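Local coordinates for protein Non-structural maintenance of chromosomes element 1 homolog (Xenopus laevis, PDB 7DG2) that probably acts as a RING-type E3 ubiquitin ligase that works with a MAGE partner as a component of the SMC5-SMC6 complex in DNA repair, at residues 5-10 / 37-42; 25-30 / 44-49; 196-201 / 227-232; 200-205 / 220-225. All blocks are in the same frame, centred on the assembly; numbering follows the deposited sequence.

Interaction 1: residues 5-10 / 37-42; sequences NESHQR and HKVHYM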
loop_
_atom_site.group_PDB
_atom_site.type_symbol
_atom_site.label_atom_id
_atom_site.label_comp_id
_atom_site.label_asym_id
_atom_site.label_seq_id
_atom_site.Cartn_x
_atom_site.Cartn_y
_atom_site.Cartn_z
ATOM N N ASN A 5 -2.043 -5.739 21.340
ATOM C CA ASN A 5 -3.416 -5.249 21.431
ATOM C C ASN A 5 -3.676 -4.300 20.266
ATOM O O ASN A 5 -2.845 -4.145 19.362
ATOM C CB ASN A 5 -3.679 -4.603 22.802
ATOM C CG ASN A 5 -2.765 -3.427 23.091
ATOM O OD1 ASN A 5 -2.651 -2.484 22.299
ATOM N ND2 ASN A 5 -2.096 -3.474 24.243
ATOM N N GLU A 6 -4.849 -3.664 20.298
ATOM C CA GLU A 6 -5.285 -2.840 19.176
ATOM C C GLU A 6 -4.385 -1.626 18.949
ATOM O O GLU A 6 -4.307 -1.127 17.824
ATOM C CB GLU A 6 -6.736 -2.414 19.390
ATOM C CG GLU A 6 -7.702 -3.555 19.089
ATOM C CD GLU A 6 -9.065 -3.381 19.716
ATOM O OE1 GLU A 6 -9.471 -4.274 20.491
ATOM O OE2 GLU A 6 -9.731 -2.361 19.432
ATOM N N SER A 7 -3.697 -1.121 19.981
ATOM C CA SER A 7 -2.755 -0.029 19.737
ATOM C C SER A 7 -1.618 -0.478 18.821
ATOM O O SER A 7 -1.252 0.237 17.878
ATOM C CB SER A 7 -2.209 0.519 21.064
ATOM O OG SER A 7 -1.371 -0.432 21.712
ATOM N N HIS A 8 -1.065 -1.674 19.062
ATOM C CA HIS A 8 -0.051 -2.227 18.164
ATOM C C HIS A 8 -0.615 -2.456 16.766
ATOM O O HIS A 8 0.071 -2.213 15.763
ATOM C CB HIS A 8 0.485 -3.553 18.696
ATOM C CG HIS A 8 1.035 -3.478 20.087
ATOM N ND1 HIS A 8 0.293 -3.826 21.197
ATOM C CD2 HIS A 8 2.263 -3.134 20.545
ATOM C CE1 HIS A 8 1.034 -3.677 22.283
ATOM N NE2 HIS A 8 2.232 -3.257 21.917
ATOM N N GLN A 9 -1.839 -2.980 16.683
ATOM C CA GLN A 9 -2.424 -3.245 15.371
ATOM C C GLN A 9 -2.601 -1.950 14.596
ATOM O O GLN A 9 -2.330 -1.891 13.386
ATOM C CB GLN A 9 -3.761 -3.974 15.531
ATOM C CG GLN A 9 -3.661 -5.322 16.255
ATOM C CD GLN A 9 -5.005 -5.857 16.687
ATOM O OE1 GLN A 9 -6.036 -5.214 16.478
ATOM N NE2 GLN A 9 -5.004 -7.035 17.315
ATOM N N ARG A 10 -3.050 -0.890 15.281
ATOM C CA ARG A 10 -3.272 0.384 14.612
ATOM C C ARG A 10 -1.957 0.951 14.109
ATOM O O ARG A 10 -1.879 1.459 12.986
ATOM C CB ARG A 10 -3.954 1.363 15.575
ATOM C CG ARG A 10 -4.270 2.693 14.956
ATOM C CD ARG A 10 -5.509 2.596 14.092
ATOM N NE ARG A 10 -6.743 2.619 14.883
ATOM C CZ ARG A 10 -7.953 2.753 14.350
ATOM N NH1 ARG A 10 -9.031 2.764 15.121
ATOM N NH2 ARG A 10 -8.081 2.845 13.031
ATOM N N HIS A 37 -7.012 3.705 21.501
ATOM C CA HIS A 37 -7.435 2.385 21.951
ATOM C C HIS A 37 -7.340 2.231 23.464
ATOM O O HIS A 37 -7.358 1.104 23.968
ATOM C CB HIS A 37 -6.635 1.305 21.223
ATOM C CG HIS A 37 -6.904 1.279 19.750
ATOM N ND1 HIS A 37 -8.063 0.757 19.218
ATOM C CD2 HIS A 37 -6.190 1.755 18.701
ATOM C CE1 HIS A 37 -8.042 0.890 17.903
ATOM N NE2 HIS A 37 -6.916 1.489 17.562
ATOM N N LYS A 38 -7.260 3.347 24.188
ATOM C CA LYS A 38 -7.375 3.356 25.649
ATOM C C LYS A 38 -6.275 2.528 26.302
ATOM O O LYS A 38 -6.501 1.835 27.295
ATOM C CB LYS A 38 -8.758 2.875 26.098
ATOM C CG LYS A 38 -9.910 3.587 25.392
ATOM C CD LYS A 38 -9.668 5.087 25.329
ATOM C CE LYS A 38 -10.736 5.807 24.510
ATOM N NZ LYS A 38 -11.892 6.265 25.334
ATOM N N VAL A 39 -5.076 2.595 25.729
ATOM C CA VAL A 39 -3.883 1.964 26.280
ATOM C C VAL A 39 -3.054 3.060 26.930
ATOM O O VAL A 39 -2.875 4.134 26.343
ATOM C CB VAL A 39 -3.076 1.252 25.177
ATOM C CG1 VAL A 39 -1.695 0.849 25.684
ATOM C CG2 VAL A 39 -3.836 0.047 24.655
ATOM N N HIS A 40 -2.546 2.808 28.135
ATOM C CA HIS A 40 -1.777 3.849 28.814
ATOM C C HIS A 40 -0.536 4.196 28.003
ATOM O O HIS A 40 0.315 3.337 27.763
ATOM C CB HIS A 40 -1.384 3.398 30.221
ATOM C CG HIS A 40 -0.731 4.476 31.031
ATOM N ND1 HIS A 40 -1.333 5.052 32.130
ATOM C CD2 HIS A 40 0.462 5.102 30.884
ATOM C CE1 HIS A 40 -0.535 5.979 32.631
ATOM N NE2 HIS A 40 0.560 6.030 31.894
ATOM N N TYR A 41 -0.424 5.458 27.578
ATOM C CA TYR A 41 0.701 5.873 26.751
ATOM C C TYR A 41 1.928 6.095 27.624
ATOM O O TYR A 41 1.889 6.909 28.553
ATOM C CB TYR A 41 0.383 7.153 25.979
ATOM C CG TYR A 41 1.605 7.755 25.304
ATOM C CD1 TYR A 41 2.324 7.034 24.345
ATOM C CD2 TYR A 41 2.045 9.038 25.623
ATOM C CE1 TYR A 41 3.443 7.575 23.727
ATOM C CE2 TYR A 41 3.164 9.587 25.016
ATOM C CZ TYR A 41 3.856 8.847 24.063
ATOM O OH TYR A 41 4.963 9.371 23.445
ATOM N N MET A 42 3.014 5.385 27.315
ATOM C CA MET A 42 4.275 5.503 28.043
ATOM C C MET A 42 5.345 5.976 27.068
ATOM O O MET A 42 5.802 5.205 26.215
ATOM C CB MET A 42 4.659 4.171 28.689
ATOM C CG MET A 42 3.588 3.615 29.602
ATOM S SD MET A 42 4.045 2.010 30.311
ATOM C CE MET A 42 2.635 1.733 31.382
HETATM O O HOH W 1 -10.286 -0.227 21.561
#
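R10 donates its NE-H to the imidazole of H37, with NE 2.9 Å from NE2 and an N-H...N angle of 151°. The donor lies close to the ring plane, whereas the acceptor is somewhat tilted from the plane of the guanidinium, and the two flat groups stand 31° apart. Bends at chi2 and chi3 of R10 bring NE round to the imidazole edge, while its NH2 reaches Q83 O of the MAGE domain-containing protein. E6 comes over one face of the same ring in a CH-pi contact, its CB 3.8 Å from the H37 centroid. A water bound to E6 OE2 also sits at the ring edge near H37 ND1, a weak link. What H37 leans on is the first turn of helix 6-18, which starts with a capping box: the N5 side chain takes the backbone N-H of S7 (OD1 to N 2.9 Å), and H8 ND1 in turn accepts from N5 N at 3.0 Å. V39 packs on this cap through CG2, which lies 3.7 Å from N5 OD1 and 3.9 Å from S7 OG. L82 of the MAGE domain-containing protein packs on both E6 and H37.

Interaction 2: residues 25-30 / 44-49; sequences AVRALH and DKLDDF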
loop_
_atom_site.group_PDB
_atom_site.type_symbol
_atom_site.label_atom_id
_atom_site.label_comp_id
_atom_site.label_asym_id
_atom_site.label_seq_id
_atom_site.Cartn_x
_atom_site.Cartn_y
_atom_site.Cartn_z
ATOM N N ALA A 25 7.634 11.276 13.466
ATOM C CA ALA A 25 6.268 10.877 13.125
ATOM C C ALA A 25 5.883 9.546 13.767
ATOM O O ALA A 25 4.708 9.341 14.112
ATOM C CB ALA A 25 6.098 10.795 11.608
ATOM N N VAL A 26 6.843 8.629 13.929
ATOM C CA VAL A 26 6.568 7.343 14.571
ATOM C C VAL A 26 6.262 7.525 16.053
ATOM O O VAL A 26 5.366 6.868 16.601
ATOM C CB VAL A 26 7.750 6.381 14.350
ATOM C CG1 VAL A 26 7.644 5.164 15.272
ATOM C CG2 VAL A 26 7.811 5.966 12.874
ATOM N N ARG A 27 7.002 8.407 16.734
ATOM C CA ARG A 27 6.694 8.667 18.137
ATOM C C ARG A 27 5.287 9.245 18.288
ATOM O O ARG A 27 4.541 8.851 19.194
ATOM C CB ARG A 27 7.751 9.599 18.742
ATOM C CG ARG A 27 9.108 8.916 18.948
ATOM C CD ARG A 27 10.095 9.796 19.721
ATOM N NE ARG A 27 10.398 11.044 19.019
ATOM C CZ ARG A 27 11.340 11.187 18.084
ATOM N NH1 ARG A 27 11.536 12.371 17.521
ATOM N NH2 ARG A 27 12.085 10.153 17.706
ATOM N N ALA A 28 4.896 10.154 17.388
ATOM C CA ALA A 28 3.551 10.718 17.442
ATOM C C ALA A 28 2.500 9.665 17.122
ATOM O O ALA A 28 1.425 9.645 17.731
ATOM C CB ALA A 28 3.428 11.901 16.486
ATOM N N LEU A 29 2.803 8.776 16.172
ATOM C CA LEU A 29 1.883 7.690 15.842
ATOM C C LEU A 29 1.693 6.747 17.028
ATOM O O LEU A 29 0.565 6.347 17.338
ATOM C CB LEU A 29 2.404 6.927 14.615
ATOM C CG LEU A 29 1.654 5.660 14.226
ATOM C CD1 LEU A 29 0.243 6.037 13.800
ATOM C CD2 LEU A 29 2.398 4.891 13.099
ATOM N N HIS A 30 2.784 6.384 17.702
ATOM C CA HIS A 30 2.700 5.543 18.889
ATOM C C HIS A 30 1.749 6.149 19.913
ATOM O O HIS A 30 0.840 5.475 20.416
ATOM C CB HIS A 30 4.102 5.372 19.476
ATOM C CG HIS A 30 4.140 4.646 20.780
ATOM N ND1 HIS A 30 5.025 4.982 21.786
ATOM C CD2 HIS A 30 3.433 3.586 21.233
ATOM C CE1 HIS A 30 4.841 4.169 22.811
ATOM N NE2 HIS A 30 3.884 3.316 22.503
ATOM N N ASP A 44 8.343 6.302 27.315
ATOM C CA ASP A 44 9.627 5.633 27.471
ATOM C C ASP A 44 9.615 4.196 26.968
ATOM O O ASP A 44 10.600 3.476 27.162
ATOM C CB ASP A 44 10.062 5.651 28.944
ATOM C CG ASP A 44 9.052 4.973 29.871
ATOM O OD1 ASP A 44 7.841 4.971 29.569
ATOM O OD2 ASP A 44 9.456 4.442 30.932
ATOM N N LYS A 45 8.530 3.753 26.335
ATOM C CA LYS A 45 8.382 2.343 26.011
ATOM C C LYS A 45 8.169 2.099 24.516
ATOM O O LYS A 45 7.572 1.091 24.143
ATOM C CB LYS A 45 7.236 1.729 26.813
ATOM C CG LYS A 45 7.438 1.777 28.335
ATOM C CD LYS A 45 8.749 1.118 28.755
ATOM C CE LYS A 45 8.837 0.998 30.285
ATOM N NZ LYS A 45 10.169 0.487 30.745
ATOM N N LEU A 46 8.658 2.991 23.648
ATOM C CA LEU A 46 8.489 2.761 22.213
ATOM C C LEU A 46 9.234 1.510 21.757
ATOM O O LEU A 46 8.730 0.757 20.910
ATOM C CB LEU A 46 8.948 3.977 21.408
ATOM C CG LEU A 46 9.001 3.805 19.877
ATOM C CD1 LEU A 46 7.631 3.544 19.268
ATOM C CD2 LEU A 46 9.614 5.017 19.226
ATOM N N ASP A 47 10.442 1.272 22.293
ATOM C CA ASP A 47 11.199 0.084 21.888
ATOM C C ASP A 47 10.459 -1.192 22.247
ATOM O O ASP A 47 10.401 -2.140 21.445
ATOM C CB ASP A 47 12.586 0.068 22.541
ATOM C CG ASP A 47 13.528 1.108 21.962
ATOM O OD1 ASP A 47 13.130 1.860 21.041
ATOM O OD2 ASP A 47 14.684 1.163 22.439
ATOM N N ASP A 48 9.904 -1.248 23.456
ATOM C CA ASP A 48 9.098 -2.398 23.848
ATOM C C ASP A 48 7.886 -2.542 22.940
ATOM O O ASP A 48 7.498 -3.658 22.582
ATOM C CB ASP A 48 8.648 -2.251 25.300
ATOM C CG ASP A 48 9.775 -2.486 26.297
ATOM O OD1 ASP A 48 10.900 -2.822 25.873
ATOM O OD2 ASP A 48 9.525 -2.333 27.514
ATOM N N PHE A 49 7.271 -1.413 22.575
ATOM C CA PHE A 49 6.079 -1.425 21.727
ATOM C C PHE A 49 6.402 -2.018 20.360
ATOM O O PHE A 49 5.721 -2.940 19.894
ATOM C CB PHE A 49 5.553 0.009 21.600
ATOM C CG PHE A 49 4.276 0.144 20.805
ATOM C CD1 PHE A 49 3.040 0.001 21.420
ATOM C CD2 PHE A 49 4.316 0.481 19.461
ATOM C CE1 PHE A 49 1.866 0.156 20.696
ATOM C CE2 PHE A 49 3.142 0.631 18.735
ATOM C CZ PHE A 49 1.921 0.466 19.359
#
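H30 and F49 form the aromatic part of this contact. The imidazole enters over one face of the phenyl ring, with H30 CD2 3.6 Å from F49 CG and lying above the ring centre. The centroids are 4.4 Å apart and the planes meet at 45°, an oblique pairing. Both side chains leave their helices with CG anti to the backbone N (chi1 174° for H30 and -177° for F49), and they run antiparallel past one another. Further rings extend the cluster: Y41 meets H30 edge-to-face, H8 stacks on F49, and F11 meets F49 edge-to-face.

Apolar packing centres on L46, whose two methyl branches serve different neighbours. CD1 lies 3.9 Å from H30 ND1 and 4.3 Å from V26 CG1; CD2 rests 3.9 Å from R27 CG, the aliphatic part of an arginine that crosses it at about a right angle. Beside them, H30 CE1 approaches the start of helix 46-57 at the carbonyl carbon of K45. No hydrogen bond crosses between the segments. Y77 of strand 75-81 touches both V26 and L46. Three short helices, 6-18, 23-36 and 46-57, packed through such a core and followed by the strands 62-68 and 75-81, are consistent with a winged-helix fold of the helix-turn-helix class.

Interaction 3: residues 196-201 / 227-232; sequences LCENCG and SWPHEI. With ZN (zinc ion), chain H.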
loop_
_atom_site.group_PDB
_atom_site.type_symbol
_atom_site.label_atom_id
_atom_site.label_comp_id
_atom_site.label_asym_id
_atom_site.label_seq_id
_atom_site.Cartn_x
_atom_site.Cartn_y
_atom_site.Cartn_z
ATOM N N LEU A 196 34.385 9.089 -1.230
ATOM C CA LEU A 196 35.349 8.071 -1.621
ATOM C C LEU A 196 36.766 8.605 -1.472
ATOM O O LEU A 196 37.038 9.766 -1.794
ATOM C CB LEU A 196 35.131 7.631 -3.066
ATOM C CG LEU A 196 33.779 7.004 -3.399
ATOM C CD1 LEU A 196 33.581 6.997 -4.903
ATOM C CD2 LEU A 196 33.720 5.591 -2.820
ATOM N N CYS A 197 37.671 7.756 -0.989
ATOM C CA CYS A 197 39.085 8.077 -1.127
ATOM C C CYS A 197 39.438 8.105 -2.602
ATOM O O CYS A 197 39.139 7.163 -3.341
ATOM C CB CYS A 197 39.956 7.061 -0.392
ATOM S SG CYS A 197 41.725 7.438 -0.579
ATOM N N GLU A 198 40.046 9.198 -3.050
ATOM C CA GLU A 198 40.362 9.275 -4.466
ATOM C C GLU A 198 41.640 8.532 -4.807
ATOM O O GLU A 198 41.933 8.346 -5.994
ATOM C CB GLU A 198 40.437 10.736 -4.903
ATOM C CG GLU A 198 39.147 11.480 -4.571
ATOM C CD GLU A 198 39.029 12.817 -5.270
ATOM O OE1 GLU A 198 37.998 13.045 -5.940
ATOM O OE2 GLU A 198 39.962 13.637 -5.142
ATOM N N ASN A 199 42.382 8.078 -3.797
ATOM C CA ASN A 199 43.556 7.252 -4.039
ATOM C C ASN A 199 43.226 5.762 -4.051
ATOM O O ASN A 199 43.587 5.064 -5.000
ATOM C CB ASN A 199 44.638 7.545 -2.996
ATOM C CG ASN A 199 45.877 6.706 -3.206
ATOM O OD1 ASN A 199 46.530 6.797 -4.247
ATOM N ND2 ASN A 199 46.202 5.873 -2.222
ATOM N N CYS A 200 42.544 5.255 -3.013
ATOM C CA CYS A 200 42.295 3.823 -2.897
ATOM C C CYS A 200 40.832 3.425 -3.047
ATOM O O CYS A 200 40.540 2.225 -3.091
ATOM C CB CYS A 200 42.808 3.288 -1.553
ATOM S SG CYS A 200 41.734 3.660 -0.154
ATOM N N GLY A 201 39.909 4.382 -3.098
ATOM C CA GLY A 201 38.529 4.082 -3.432
ATOM C C GLY A 201 37.620 3.667 -2.290
ATOM O O GLY A 201 36.436 3.385 -2.542
ATOM N N SER A 227 45.962 11.936 2.471
ATOM C CA SER A 227 45.136 12.980 3.059
ATOM C C SER A 227 43.752 12.970 2.415
ATOM O O SER A 227 43.615 12.772 1.204
ATOM C CB SER A 227 45.793 14.351 2.904
ATOM O OG SER A 227 46.069 14.635 1.549
ATOM N N TRP A 228 42.731 13.156 3.240
ATOM C CA TRP A 228 41.346 13.080 2.780
ATOM C C TRP A 228 41.014 14.284 1.906
ATOM O O TRP A 228 41.118 15.426 2.375
ATOM C CB TRP A 228 40.398 13.003 3.975
ATOM C CG TRP A 228 39.028 12.471 3.635
ATOM C CD1 TRP A 228 37.836 13.134 3.738
ATOM C CD2 TRP A 228 38.717 11.165 3.133
ATOM N NE1 TRP A 228 36.805 12.317 3.335
ATOM C CE2 TRP A 228 37.320 11.105 2.961
ATOM C CE3 TRP A 228 39.485 10.040 2.817
ATOM C CZ2 TRP A 228 36.676 9.964 2.479
ATOM C CZ3 TRP A 228 38.844 8.907 2.346
ATOM C CH2 TRP A 228 37.455 8.879 2.180
ATOM N N PRO A 229 40.598 14.081 0.652
ATOM C CA PRO A 229 40.415 15.219 -0.261
ATOM C C PRO A 229 39.124 15.999 -0.062
ATOM O O PRO A 229 39.018 17.118 -0.583
ATOM C CB PRO A 229 40.435 14.551 -1.644
ATOM C CG PRO A 229 39.875 13.191 -1.389
ATOM C CD PRO A 229 40.369 12.789 -0.019
ATOM N N HIS A 230 38.149 15.463 0.666
ATOM C CA HIS A 230 36.829 16.067 0.763
ATOM C C HIS A 230 36.698 16.907 2.029
ATOM O O HIS A 230 37.481 16.782 2.973
ATOM C CB HIS A 230 35.738 14.991 0.749
ATOM C CG HIS A 230 35.943 13.938 -0.295
ATOM N ND1 HIS A 230 35.734 14.168 -1.637
ATOM C CD2 HIS A 230 36.330 12.644 -0.190
ATOM C CE1 HIS A 230 35.990 13.064 -2.317
ATOM N NE2 HIS A 230 36.351 12.123 -1.462
ATOM N N GLU A 231 35.680 17.762 2.036
ATOM C CA GLU A 231 35.360 18.560 3.211
ATOM C C GLU A 231 34.583 17.727 4.224
ATOM O O GLU A 231 33.733 16.910 3.857
ATOM C CB GLU A 231 34.547 19.791 2.812
ATOM C CG GLU A 231 34.263 20.746 3.964
ATOM C CD GLU A 231 33.557 22.012 3.518
ATOM O OE1 GLU A 231 32.662 22.482 4.256
ATOM O OE2 GLU A 231 33.895 22.533 2.431
ATOM N N ILE A 232 34.874 17.940 5.503
ATOM C CA ILE A 232 34.219 17.180 6.563
ATOM C C ILE A 232 32.859 17.786 6.900
ATOM O O ILE A 232 31.838 17.095 6.886
ATOM C CB ILE A 232 35.099 17.102 7.819
ATOM C CG1 ILE A 232 36.567 16.853 7.442
ATOM C CG2 ILE A 232 34.582 16.027 8.765
ATOM C CD1 ILE A 232 36.808 15.614 6.596
HETATM ZN ZN ZN H . 42.506 5.639 0.763
#
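The imidazole of H230 turns an edge to L196, whose carbonyl O meets it near the ring plane, while P229 CG lies over one of its faces and W228 NE1 sits at its edge. W228 has P229 CD and H230 CD2 together over one face, both offset toward the rim. Its far corner reaches across obliquely: CH2 is 3.4 Å from C197 N and CZ3 is 3.5 Å from C197 CB. H230 NE2 donates to L196 O in a nearly straight bond (169°), although the modelled 2.5 Å is so short that its exact length is doubtful. E198 passes the proline at a slant, with its CG 3.7 Å from P229 CG. Behind the tryptophan contact stands the metal: C197 SG binds zinc at 2.4 Å and also accepts the backbone N-H of C200, at 3.4 Å between SG and N. With SG anti to the backbone N (chi1 179°), C197 turns its sulfur to the zinc while CB packs against the indole. The tail beyond the last zinc ligand thus folds back over the loop between strands 195-196 and 203-204. W228 NE1 bonds Q195 on the first of these strands, and F213, just after helix 206-212, meets the indole ring.

Interaction 4: residues 200-205 / 220-225; sequences CGIPLH and TCPNCN. With ZN (zinc ion), chain H; ZN (zinc ion), chain G.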
loop_
_atom_site.group_PDB
_atom_site.type_symbol
_atom_site.label_atom_id
_atom_site.label_comp_id
_atom_site.label_asym_id
_atom_site.label_seq_id
_atom_site.Cartn_x
_atom_site.Cartn_y
_atom_site.Cartn_z
ATOM N N CYS A 200 42.544 5.255 -3.013
ATOM C CA CYS A 200 42.295 3.823 -2.897
ATOM C C CYS A 200 40.832 3.425 -3.047
ATOM O O CYS A 200 40.540 2.225 -3.091
ATOM C CB CYS A 200 42.808 3.288 -1.553
ATOM S SG CYS A 200 41.734 3.660 -0.154
ATOM N N GLY A 201 39.909 4.382 -3.098
ATOM C CA GLY A 201 38.529 4.082 -3.432
ATOM C C GLY A 201 37.620 3.667 -2.290
ATOM O O GLY A 201 36.436 3.385 -2.542
ATOM N N ILE A 202 38.106 3.613 -1.052
ATOM C CA ILE A 202 37.239 3.139 0.025
ATOM C C ILE A 202 36.161 4.179 0.301
ATOM O O ILE A 202 36.400 5.386 0.154
ATOM C CB ILE A 202 38.009 2.806 1.313
ATOM C CG1 ILE A 202 38.722 4.041 1.865
ATOM C CG2 ILE A 202 38.937 1.609 1.093
ATOM C CD1 ILE A 202 38.004 4.687 3.030
ATOM N N PRO A 203 34.969 3.752 0.689
ATOM C CA PRO A 203 33.873 4.698 0.912
ATOM C C PRO A 203 33.612 4.965 2.385
ATOM O O PRO A 203 33.835 4.093 3.232
ATOM C CB PRO A 203 32.684 3.975 0.269
ATOM C CG PRO A 203 32.957 2.526 0.579
ATOM C CD PRO A 203 34.477 2.360 0.623
ATOM N N LEU A 204 33.133 6.169 2.698
ATOM C CA LEU A 204 32.541 6.469 3.994
ATOM C C LEU A 204 31.187 7.126 3.770
ATOM O O LEU A 204 31.045 7.945 2.861
ATOM C CB LEU A 204 33.424 7.409 4.827
ATOM C CG LEU A 204 34.706 6.836 5.430
ATOM C CD1 LEU A 204 35.254 7.788 6.494
ATOM C CD2 LEU A 204 34.434 5.469 6.015
ATOM N N HIS A 205 30.196 6.771 4.590
ATOM C CA HIS A 205 28.972 7.566 4.628
ATOM C C HIS A 205 29.314 9.012 4.958
ATOM O O HIS A 205 30.275 9.291 5.680
ATOM C CB HIS A 205 27.995 7.049 5.684
ATOM C CG HIS A 205 27.335 5.753 5.339
ATOM N ND1 HIS A 205 27.568 4.594 6.048
ATOM C CD2 HIS A 205 26.426 5.439 4.384
ATOM C CE1 HIS A 205 26.838 3.616 5.537
ATOM N NE2 HIS A 205 26.139 4.103 4.525
ATOM N N THR A 220 43.262 11.974 7.245
ATOM C CA THR A 220 43.852 10.993 6.347
ATOM C C THR A 220 42.938 9.781 6.218
ATOM O O THR A 220 42.192 9.441 7.141
ATOM C CB THR A 220 45.230 10.535 6.835
ATOM O OG1 THR A 220 45.116 9.993 8.158
ATOM C CG2 THR A 220 46.219 11.701 6.832
ATOM N N CYS A 221 43.028 9.128 5.061
ATOM C CA CYS A 221 42.199 7.961 4.767
ATOM C C CYS A 221 42.526 6.816 5.720
ATOM O O CYS A 221 43.701 6.463 5.875
ATOM C CB CYS A 221 42.421 7.523 3.318
ATOM S SG CYS A 221 41.734 5.899 2.882
ATOM N N PRO A 222 41.522 6.184 6.340
ATOM C CA PRO A 222 41.808 5.093 7.288
ATOM C C PRO A 222 42.385 3.848 6.641
ATOM O O PRO A 222 42.819 2.946 7.369
ATOM C CB PRO A 222 40.439 4.791 7.917
ATOM C CG PRO A 222 39.419 5.617 7.157
ATOM C CD PRO A 222 40.094 6.265 5.993
ATOM N N ASN A 223 42.404 3.764 5.311
ATOM C CA ASN A 223 42.876 2.583 4.598
ATOM C C ASN A 223 44.238 2.768 3.953
ATOM O O ASN A 223 45.073 1.863 4.022
ATOM C CB ASN A 223 41.862 2.182 3.518
ATOM C CG ASN A 223 42.217 0.872 2.841
ATOM O OD1 ASN A 223 42.339 -0.161 3.498
ATOM N ND2 ASN A 223 42.365 0.904 1.519
ATOM N N CYS A 224 44.486 3.906 3.308
ATOM C CA CYS A 224 45.744 4.139 2.615
ATOM C C CYS A 224 46.539 5.308 3.181
ATOM O O CYS A 224 47.644 5.571 2.697
ATOM C CB CYS A 224 45.496 4.372 1.117
ATOM S SG CYS A 224 44.827 6.012 0.713
ATOM N N ASN A 225 46.002 6.027 4.171
ATOM C CA ASN A 225 46.655 7.130 4.879
ATOM C C ASN A 225 46.936 8.353 4.011
ATOM O O ASN A 225 47.600 9.289 4.480
ATOM C CB ASN A 225 47.958 6.680 5.549
ATOM C CG ASN A 225 47.729 5.611 6.591
ATOM O OD1 ASN A 225 46.623 5.472 7.122
ATOM N ND2 ASN A 225 48.769 4.845 6.894
HETATM ZN ZN ZN H . 42.506 5.639 0.763
HETATM ZN ZN ZN G . 28.969 4.438 7.647
#
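N223 reaches across to C200 and I202 within the Cys4 zinc site of an atypical RING finger, whose two metal sites interleave their ligands along the chain in the cross-brace manner. Its CB lies 3.8 Å from I202 CG2, and its CG is about as far from the same methyl. Chi1 of -174° carries the amide away from its own backbone N and over to the opposing loop, where ND2 donates to C200 SG at 3.3 Å. That bond is almost straight, 173°, with the sulfur in the amide plane. C221 and C224 bind the same zinc as C200, with C221 SG 2.3 Å from the metal; C197 completes the set. Two backbone N-H groups, of N223 and C224, also point at C221 SG, N223 N being 3.3 Å away. N-H donors of this kind would probably temper the negative charge on the thiolates. I202 walls the site with apolar atoms, its CG1 lying 3.7 Å from C221 SG and its CD1 against the P222 ring. At the far end of 200-205 the chain passes to the other zinc, which H205 ligates through ND1 at 2.1 Å, while its NE2 bonds V190 O.

From the N terminus, interaction 1 closes first, bringing the start of helix 6-18 to the loop after helix 23-36. Interaction 2 crosses it, since 25-30 lies inside the loop that interaction 1 closes and 44-49 lies beyond; the two contacts touch each other, so the three N-terminal helices are joined together. The chain then runs on to the RING-like region, where the centre of interaction 3 is about 49 Å from that of interaction 1. There interaction 4 nests inside interaction 3: both begin from the same loop, sharing C200 and G201, and both meet one zinc ion. The inner closure supplies three of that zinc's four ligands, and the outer one adds C197 and brings back the C-terminal tail.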